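Local atomic coordinates of Lin1840 protein (Listeria innocua serovar 6a, PDB entry 4ZOC), a protein that probably hydrolyses terminal, non-reducing beta-D-glucosyl residues with release of beta-D-glucose, acting in beta-1,2-glucan metabolism. Residues 71-76 against 344-349; 108-113 against 158-163; 485-490 against 512-517. The protein carries 2 engineered substitutions. One frame throughout, in Å; residues are numbered along the deposited sequence.

Following the chain from the N terminus, residues 71-76 of helix 66-79 meet residues 344-349, so contact 1 ties a barrel helix to the loop between helices 322-338 and 361-374. It closes a loop of 267 intervening residues, which holds much of the TIM barrel. Nested inside it, contact 2 closes a short loop of 44 residues between two successive barrel helices; the centres of contacts 1 and 2 lie 36 Å apart. Contact 3 follows in series, joining two helices of the C-terminal family 3 domain; nearest atoms of contacts 2 and 3 lie about 12 Å apart. Contacts 1 and 3 sit on opposite sides of the chain's centre, their centres 53 Å apart.

Contact 1: 71-76 against 344-349; sequences GIQEAY and DPYRGL
Two overlapping beta turns, type I from D344 to R347 and type I' from Y346 to L349, carry P345 and Y346 against Q73 and E74 on helix 66-79. The one hydrogen bond across the contact runs from Q73 NE2 to P345 O, 3.0 Å, with an N-H...O angle of 151°. The donor comes in tilted from the carbonyl plane. Q73 sets off with CG anti to the backbone N and then bends at chi2 (74°), which swings its amide round to the proline carbonyl. The other end of that buried amide is taken as well, OE1 accepting from L86 N ahead of barrel strand 87-90, and the two bonds together fix which way the amide is flipped. The helix lies between strands 59-61 and 87-90 of the TIM barrel, whereas the turns belong to the loop that leads from helix 322-338 towards helix 361-374.

The Y346 ring slants across Q73 to E74: CE1 lies 3.8 Å from Q73 CG, the ring and amide planes standing 80° apart, and OH comes within 3.4 Å of E74 CA and 3.6 Å of E74 CB. K350 makes a cation-pi contact with this ring and a long, weak ion pair with E74 OE2. D344 shapes the turns from within: OD1 accepts Y346 N at 3.0 Å, an Asx turn, and OD2 accepts G348 N at 2.8 Å, both donors lying above the carboxylate plane. G348 takes a positive phi at which a CB would press on the carbonyl O of R347, a conformation that calls for glycine. R347 leaves on another side, its guanidinium nitrogens donating to the backbone oxygens of L179, Q185 and L339.

Contact 2: 108-113 against 158-163; sequences CSFDRE and PFLNSE
Helix 158-173 passes the break between helices 103-108 and 112-128, bringing the CA atoms of F110 and L160 to 7.5 Å and those of R112 and E163 to 7.0 Å. F110 leaves the first helix with positive phi, D111 is the N-cap of the next, and S109 OG accepts D111 N in an ST turn. From the break F110 sends out its ring, and L160 CD2 sits over one face of it in a CH-pi contact, 4.0 Å from the centroid and 17° off the normal, offset toward CZ.

R112 carries the polar half. An extended chain from CG to NE carries the guanidinium across to E163, which it meets side-on: NE and NH2 both donate to OE1, each at 3.0 Å, in a salt bridge to a single oxygen. OE1 lies in the guanidinium plane, but the carboxylate is turned 74° from that plane; NE meets the anti lone pair, while NH2 approaches on the same anti side, out of the carboxylate plane. The other carboxylate oxygen, OE2, forms a salt bridge with K166 one turn further on, and the two cations would be expected to favour the ionised form of E163. Chi1 of E163 (-66°) leaves CG anti to the carbonyl carbon and 3.5 Å above one face of the F159 ring; the bend at chi2 then turns the carboxylate to R112. P158 O, in the first turn of the helix, is gripped by S162 N and S162 OG from opposite faces.

R112 NH1 donates to F663 O, and the F663 ring makes a cation-pi contact with R112 and touches F159, L160 and E163. Strand 659-668 of the fibronectin type III-like domain thus lies against these two TIM-barrel helices, while S162 packs on helix 221-228 and S109 on helix 361-374.

Contact 3: 485-490 against 512-517; sequences AQYQLA and VKELAE
Y487 OH is gripped by two backbone groups, donating to E511 O and accepting from L482 N, and this one oxygen ties together the residues leading into the two helices. The bonds hold the far end of the Y487 ring, which E514 and L515 meet obliquely.

Along the ring, L515 CD2 comes to 3.7 Å from Y487 CD1 and also meets A490 CB at 4.0 Å, so that CD2 touches both Y487 and A490, three residues apart on the helix. L515 CG stands anti to the carbonyl carbon (chi1 -57°), and its branch crosses the tyrosine at about a right angle. E514 OE1 approaches Y487 CD1 obliquely at 3.7 Å, the carboxylate and ring planes 43° apart. R481 forms a salt bridge with E514 OE2 and a cation-pi contact with the Y487 ring, so one guanidinium serves both partners.

The axes of segments 485-490 and 513-517 run 17° apart, 9.8 Å at closest approach. The helices lie in successive beta-alpha-beta crossovers: helix 484-494 links parallel strands 459-465 and 500-505, and helix 513-517 links 500-505 to 521-524. L515 packs on L464 of strand 459-465 and I502 of strand 500-505, and A490 on L462.

Contact 1: 71-76 against 344-349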
# COMPACT_ATOMS: atom_id res chain seq x y z
N GLY A 71 -38.23 -23.74 16.46
CA GLY A 71 -38.84 -24.61 15.44
C GLY A 71 -37.79 -25.51 14.83
O GLY A 71 -37.99 -26.70 14.66
N ILE A 72 -36.63 -24.91 14.48
CA ILE A 72 -35.56 -25.62 13.86
C ILE A 72 -34.96 -26.63 14.79
O ILE A 72 -34.73 -27.77 14.36
CB ILE A 72 -34.49 -24.64 13.32
CG1 ILE A 72 -35.01 -23.88 12.10
CG2 ILE A 72 -33.20 -25.38 12.95
CD1 ILE A 72 -34.12 -22.66 11.77
N GLN A 73 -34.64 -26.22 16.03
CA GLN A 73 -34.00 -27.09 17.00
C GLN A 73 -34.99 -28.26 17.35
O GLN A 73 -34.60 -29.44 17.49
CB GLN A 73 -33.64 -26.31 18.23
CG GLN A 73 -32.82 -27.06 19.29
CD GLN A 73 -31.36 -27.22 18.83
OE1 GLN A 73 -31.07 -28.02 17.91
NE2 GLN A 73 -30.46 -26.49 19.46
N GLU A 74 -36.27 -27.94 17.46
CA GLU A 74 -37.26 -28.99 17.83
C GLU A 74 -37.39 -30.05 16.76
O GLU A 74 -37.29 -31.25 17.04
CB GLU A 74 -38.66 -28.34 18.15
CG GLU A 74 -39.57 -29.32 18.89
CD GLU A 74 -40.72 -28.66 19.62
OE1 GLU A 74 -41.11 -27.54 19.22
OE2 GLU A 74 -41.23 -29.28 20.60
N ALA A 75 -37.53 -29.63 15.50
CA ALA A 75 -37.54 -30.58 14.38
C ALA A 75 -36.23 -31.35 14.28
O ALA A 75 -36.22 -32.55 14.10
CB ALA A 75 -37.86 -29.87 13.07
N TYR A 76 -35.11 -30.68 14.47
CA TYR A 76 -33.84 -31.32 14.29
C TYR A 76 -33.66 -32.44 15.33
O TYR A 76 -33.19 -33.54 15.00
CB TYR A 76 -32.73 -30.30 14.49
CG TYR A 76 -31.34 -30.82 14.19
CD1 TYR A 76 -30.56 -31.35 15.18
CD2 TYR A 76 -30.80 -30.67 12.96
CE1 TYR A 76 -29.28 -31.82 14.92
CE2 TYR A 76 -29.48 -31.05 12.69
CZ TYR A 76 -28.73 -31.62 13.69
OH TYR A 76 -27.43 -32.03 13.43
N ASP A 344 -29.83 -28.22 28.05
CA ASP A 344 -30.89 -27.37 27.53
C ASP A 344 -30.56 -26.88 26.15
O ASP A 344 -29.82 -25.91 26.00
CB ASP A 344 -31.10 -26.17 28.44
CG ASP A 344 -32.21 -25.23 27.96
OD1 ASP A 344 -32.96 -25.57 27.02
OD2 ASP A 344 -32.36 -24.13 28.56
N PRO A 345 -31.09 -27.56 25.13
CA PRO A 345 -30.79 -27.20 23.74
C PRO A 345 -31.45 -25.89 23.29
O PRO A 345 -31.14 -25.44 22.21
CB PRO A 345 -31.35 -28.39 22.95
CG PRO A 345 -32.27 -29.10 23.87
CD PRO A 345 -31.99 -28.74 25.25
N TYR A 346 -32.36 -25.34 24.10
CA TYR A 346 -33.03 -24.07 23.83
C TYR A 346 -32.45 -22.90 24.58
O TYR A 346 -33.00 -21.79 24.50
CB TYR A 346 -34.55 -24.21 24.16
CG TYR A 346 -35.16 -25.34 23.36
CD1 TYR A 346 -35.45 -25.19 22.03
CD2 TYR A 346 -35.41 -26.60 23.94
CE1 TYR A 346 -35.91 -26.23 21.26
CE2 TYR A 346 -35.87 -27.65 23.18
CZ TYR A 346 -36.13 -27.45 21.85
OH TYR A 346 -36.62 -28.46 21.10
N ARG A 347 -31.34 -23.13 25.32
CA ARG A 347 -30.59 -22.14 26.05
C ARG A 347 -31.47 -21.07 26.68
O ARG A 347 -31.35 -19.84 26.46
CB ARG A 347 -29.49 -21.57 25.14
CG ARG A 347 -28.33 -21.05 25.92
CD ARG A 347 -27.02 -21.19 25.21
NE ARG A 347 -26.01 -20.70 26.14
CZ ARG A 347 -25.70 -19.42 26.32
NH1 ARG A 347 -26.31 -18.45 25.64
NH2 ARG A 347 -24.79 -19.12 27.23
N GLY A 348 -32.36 -21.56 27.54
CA GLY A 348 -33.12 -20.69 28.41
C GLY A 348 -34.50 -20.30 27.93
O GLY A 348 -35.26 -19.78 28.69
N LEU A 349 -34.84 -20.58 26.68
CA LEU A 349 -36.01 -20.03 26.11
C LEU A 349 -37.29 -20.89 26.12
O LEU A 349 -38.36 -20.37 25.88
CB LEU A 349 -35.73 -19.62 24.69
CG LEU A 349 -34.64 -18.56 24.47
CD1 LEU A 349 -34.79 -18.06 23.01
CD2 LEU A 349 -34.75 -17.43 25.46

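Contact 2: 108-113 against 158-163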
# COMPACT_ATOMS: atom_id res chain seq x y z
N CYS A 108 -13.32 5.29 19.01
CA CYS A 108 -13.15 6.75 19.38
C CYS A 108 -13.58 7.11 20.83
O CYS A 108 -13.20 8.13 21.33
CB CYS A 108 -13.85 7.67 18.40
SG CYS A 108 -13.26 7.57 16.69
N SER A 109 -14.41 6.26 21.47
CA SER A 109 -14.72 6.40 22.88
C SER A 109 -13.50 6.29 23.76
O SER A 109 -13.51 6.91 24.79
CB SER A 109 -15.75 5.39 23.40
OG SER A 109 -15.18 4.12 23.64
N PHE A 110 -12.46 5.56 23.34
CA PHE A 110 -11.29 5.25 24.22
C PHE A 110 -11.77 4.78 25.59
O PHE A 110 -11.10 5.04 26.63
CB PHE A 110 -10.36 6.46 24.27
CG PHE A 110 -9.42 6.55 23.11
CD1 PHE A 110 -9.89 7.02 21.86
CD2 PHE A 110 -8.06 6.30 23.29
CE1 PHE A 110 -9.06 7.18 20.79
CE2 PHE A 110 -7.20 6.47 22.20
CZ PHE A 110 -7.73 6.92 20.97
N ASP A 111 -12.94 4.09 25.60
CA ASP A 111 -13.59 3.73 26.85
C ASP A 111 -13.97 2.26 26.94
O ASP A 111 -14.95 1.81 26.36
CB ASP A 111 -14.78 4.67 27.14
CG ASP A 111 -15.24 4.53 28.57
OD1 ASP A 111 -14.45 4.89 29.49
OD2 ASP A 111 -16.34 3.98 28.78
N ARG A 112 -13.15 1.50 27.68
CA ARG A 112 -13.27 0.06 27.79
C ARG A 112 -14.68 -0.29 28.31
O ARG A 112 -15.31 -1.19 27.79
CB ARG A 112 -12.19 -0.56 28.67
CG ARG A 112 -10.77 -0.46 28.13
CD ARG A 112 -9.82 -0.75 29.28
NE ARG A 112 -8.40 -0.75 28.94
CZ ARG A 112 -7.63 0.35 29.02
NH1 ARG A 112 -8.14 1.52 29.36
NH2 ARG A 112 -6.33 0.28 28.77
N GLU A 113 -15.17 0.42 29.33
CA GLU A 113 -16.46 0.04 29.97
C GLU A 113 -17.63 0.29 28.97
O GLU A 113 -18.53 -0.52 28.90
CB GLU A 113 -16.64 0.76 31.29
CG GLU A 113 -17.98 0.48 32.01
CD GLU A 113 -18.19 -0.90 32.45
OE1 GLU A 113 -17.29 -1.79 32.29
OE2 GLU A 113 -19.32 -1.12 32.95
N PRO A 158 -2.87 -1.03 17.39
CA PRO A 158 -3.01 -2.41 17.86
C PRO A 158 -3.31 -2.45 19.34
O PRO A 158 -4.04 -3.38 19.77
CB PRO A 158 -1.68 -3.06 17.56
CG PRO A 158 -1.03 -2.17 16.58
CD PRO A 158 -1.61 -0.82 16.69
N PHE A 159 -2.76 -1.50 20.13
CA PHE A 159 -3.04 -1.54 21.62
C PHE A 159 -4.49 -1.21 21.96
O PHE A 159 -5.19 -2.00 22.66
CB PHE A 159 -2.11 -0.61 22.43
CG PHE A 159 -2.33 -0.66 23.90
CD1 PHE A 159 -1.95 -1.74 24.60
CD2 PHE A 159 -2.95 0.37 24.55
CE1 PHE A 159 -2.16 -1.80 25.98
CE2 PHE A 159 -3.19 0.33 25.89
CZ PHE A 159 -2.78 -0.77 26.59
N LEU A 160 -4.95 -0.08 21.48
CA LEU A 160 -6.35 0.20 21.56
C LEU A 160 -7.18 -0.96 21.08
O LEU A 160 -8.19 -1.37 21.75
CB LEU A 160 -6.72 1.45 20.75
CG LEU A 160 -8.12 1.97 20.91
CD1 LEU A 160 -8.51 2.25 22.38
CD2 LEU A 160 -8.38 3.23 20.13
N ASN A 161 -6.87 -1.53 19.92
CA ASN A 161 -7.75 -2.56 19.38
C ASN A 161 -7.75 -3.78 20.29
O ASN A 161 -8.77 -4.44 20.45
CB ASN A 161 -7.35 -3.01 17.94
CG ASN A 161 -7.54 -1.89 16.93
OD1 ASN A 161 -8.19 -0.88 17.28
ND2 ASN A 161 -7.14 -2.09 15.71
N SER A 162 -6.57 -4.08 20.83
CA SER A 162 -6.42 -5.20 21.78
C SER A 162 -7.28 -4.99 23.05
O SER A 162 -8.01 -5.90 23.46
CB SER A 162 -4.95 -5.41 22.17
OG SER A 162 -4.13 -5.84 21.07
N GLU A 163 -7.22 -3.78 23.62
CA GLU A 163 -7.90 -3.43 24.91
C GLU A 163 -9.40 -3.46 24.71
O GLU A 163 -10.14 -4.07 25.49
CB GLU A 163 -7.39 -2.14 25.46
CG GLU A 163 -5.91 -2.22 25.89
CD GLU A 163 -5.75 -3.07 27.11
OE1 GLU A 163 -6.27 -2.69 28.13
OE2 GLU A 163 -5.15 -4.16 27.06

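Contact 3: 485-490 against 512-517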
# COMPACT_ATOMS: atom_id res chain seq x y z
N ALA A 485 -22.09 16.68 -4.43
CA ALA A 485 -23.25 17.49 -4.07
C ALA A 485 -23.27 17.92 -2.61
O ALA A 485 -23.76 19.00 -2.29
CB ALA A 485 -24.52 16.76 -4.41
N GLN A 486 -22.73 17.09 -1.71
CA GLN A 486 -22.67 17.47 -0.32
C GLN A 486 -21.59 18.52 -0.02
O GLN A 486 -21.82 19.40 0.76
CB GLN A 486 -22.48 16.24 0.58
CG GLN A 486 -23.67 15.27 0.42
CD GLN A 486 -23.72 14.23 1.52
OE1 GLN A 486 -23.34 14.49 2.66
NE2 GLN A 486 -24.18 13.02 1.17
N TYR A 487 -20.44 18.44 -0.65
CA TYR A 487 -19.46 19.51 -0.55
C TYR A 487 -20.02 20.77 -1.19
O TYR A 487 -19.84 21.86 -0.61
CB TYR A 487 -18.11 19.16 -1.18
CG TYR A 487 -17.42 17.96 -0.56
CD1 TYR A 487 -16.62 18.13 0.52
CD2 TYR A 487 -17.54 16.68 -1.10
CE1 TYR A 487 -15.97 17.05 1.12
CE2 TYR A 487 -16.94 15.59 -0.49
CZ TYR A 487 -16.13 15.78 0.59
OH TYR A 487 -15.48 14.67 1.12
N GLN A 488 -20.74 20.65 -2.29
CA GLN A 488 -21.38 21.84 -2.88
C GLN A 488 -22.39 22.46 -1.93
O GLN A 488 -22.53 23.68 -1.87
CB GLN A 488 -22.04 21.53 -4.25
CG GLN A 488 -21.07 21.07 -5.34
CD GLN A 488 -21.82 20.33 -6.46
OE1 GLN A 488 -23.08 20.23 -6.47
NE2 GLN A 488 -21.07 19.84 -7.41
N LEU A 489 -23.18 21.64 -1.27
CA LEU A 489 -24.12 22.14 -0.26
C LEU A 489 -23.44 22.87 0.87
O LEU A 489 -23.89 23.95 1.26
CB LEU A 489 -25.03 20.97 0.26
CG LEU A 489 -26.02 21.29 1.34
CD1 LEU A 489 -26.98 22.41 0.95
CD2 LEU A 489 -26.84 20.01 1.71
N ALA A 490 -22.37 22.33 1.42
CA ALA A 490 -21.65 23.02 2.51
C ALA A 490 -21.12 24.40 2.02
O ALA A 490 -21.19 25.37 2.71
CB ALA A 490 -20.53 22.14 2.97
N VAL A 512 -12.27 15.67 4.80
CA VAL A 512 -13.12 16.63 5.42
C VAL A 512 -12.57 18.06 5.42
O VAL A 512 -13.21 18.99 6.02
CB VAL A 512 -13.59 16.19 6.82
CG1 VAL A 512 -14.36 14.88 6.77
CG2 VAL A 512 -12.43 16.21 7.82
N LYS A 513 -11.39 18.27 4.83
CA LYS A 513 -10.79 19.58 4.84
C LYS A 513 -11.81 20.68 4.32
O LYS A 513 -11.98 21.75 4.98
CB LYS A 513 -9.49 19.61 4.04
CG LYS A 513 -8.92 21.00 3.75
CD LYS A 513 -7.55 20.94 3.04
CE LYS A 513 -7.00 22.39 3.02
NZ LYS A 513 -5.61 22.38 2.64
N GLU A 514 -12.50 20.37 3.24
CA GLU A 514 -13.46 21.36 2.64
C GLU A 514 -14.65 21.57 3.54
O GLU A 514 -15.24 22.64 3.51
CB GLU A 514 -13.93 20.90 1.28
CG GLU A 514 -12.79 20.90 0.29
CD GLU A 514 -13.09 20.03 -0.91
OE1 GLU A 514 -14.20 20.10 -1.46
OE2 GLU A 514 -12.19 19.27 -1.32
N LEU A 515 -14.97 20.60 4.42
CA LEU A 515 -16.07 20.80 5.35
C LEU A 515 -15.65 21.65 6.52
O LEU A 515 -16.35 22.55 6.90
CB LEU A 515 -16.61 19.44 5.80
CG LEU A 515 -17.07 18.53 4.66
CD1 LEU A 515 -17.53 17.19 5.19
CD2 LEU A 515 -18.12 19.09 3.74
N ALA A 516 -14.48 21.34 7.08
CA ALA A 516 -13.96 22.10 8.21
C ALA A 516 -13.80 23.56 7.83
O ALA A 516 -14.07 24.46 8.63
CB ALA A 516 -12.62 21.56 8.65
N GLU A 517 -13.32 23.77 6.62
CA GLU A 517 -13.16 25.17 6.13
C GLU A 517 -14.48 25.93 5.74
O GLU A 517 -14.46 27.14 5.56
CB GLU A 517 -12.15 25.18 4.98
CG GLU A 517 -10.74 24.88 5.54
CD GLU A 517 -9.63 24.80 4.52
OE1 GLU A 517 -9.91 25.01 3.30
OE2 GLU A 517 -8.46 24.48 4.98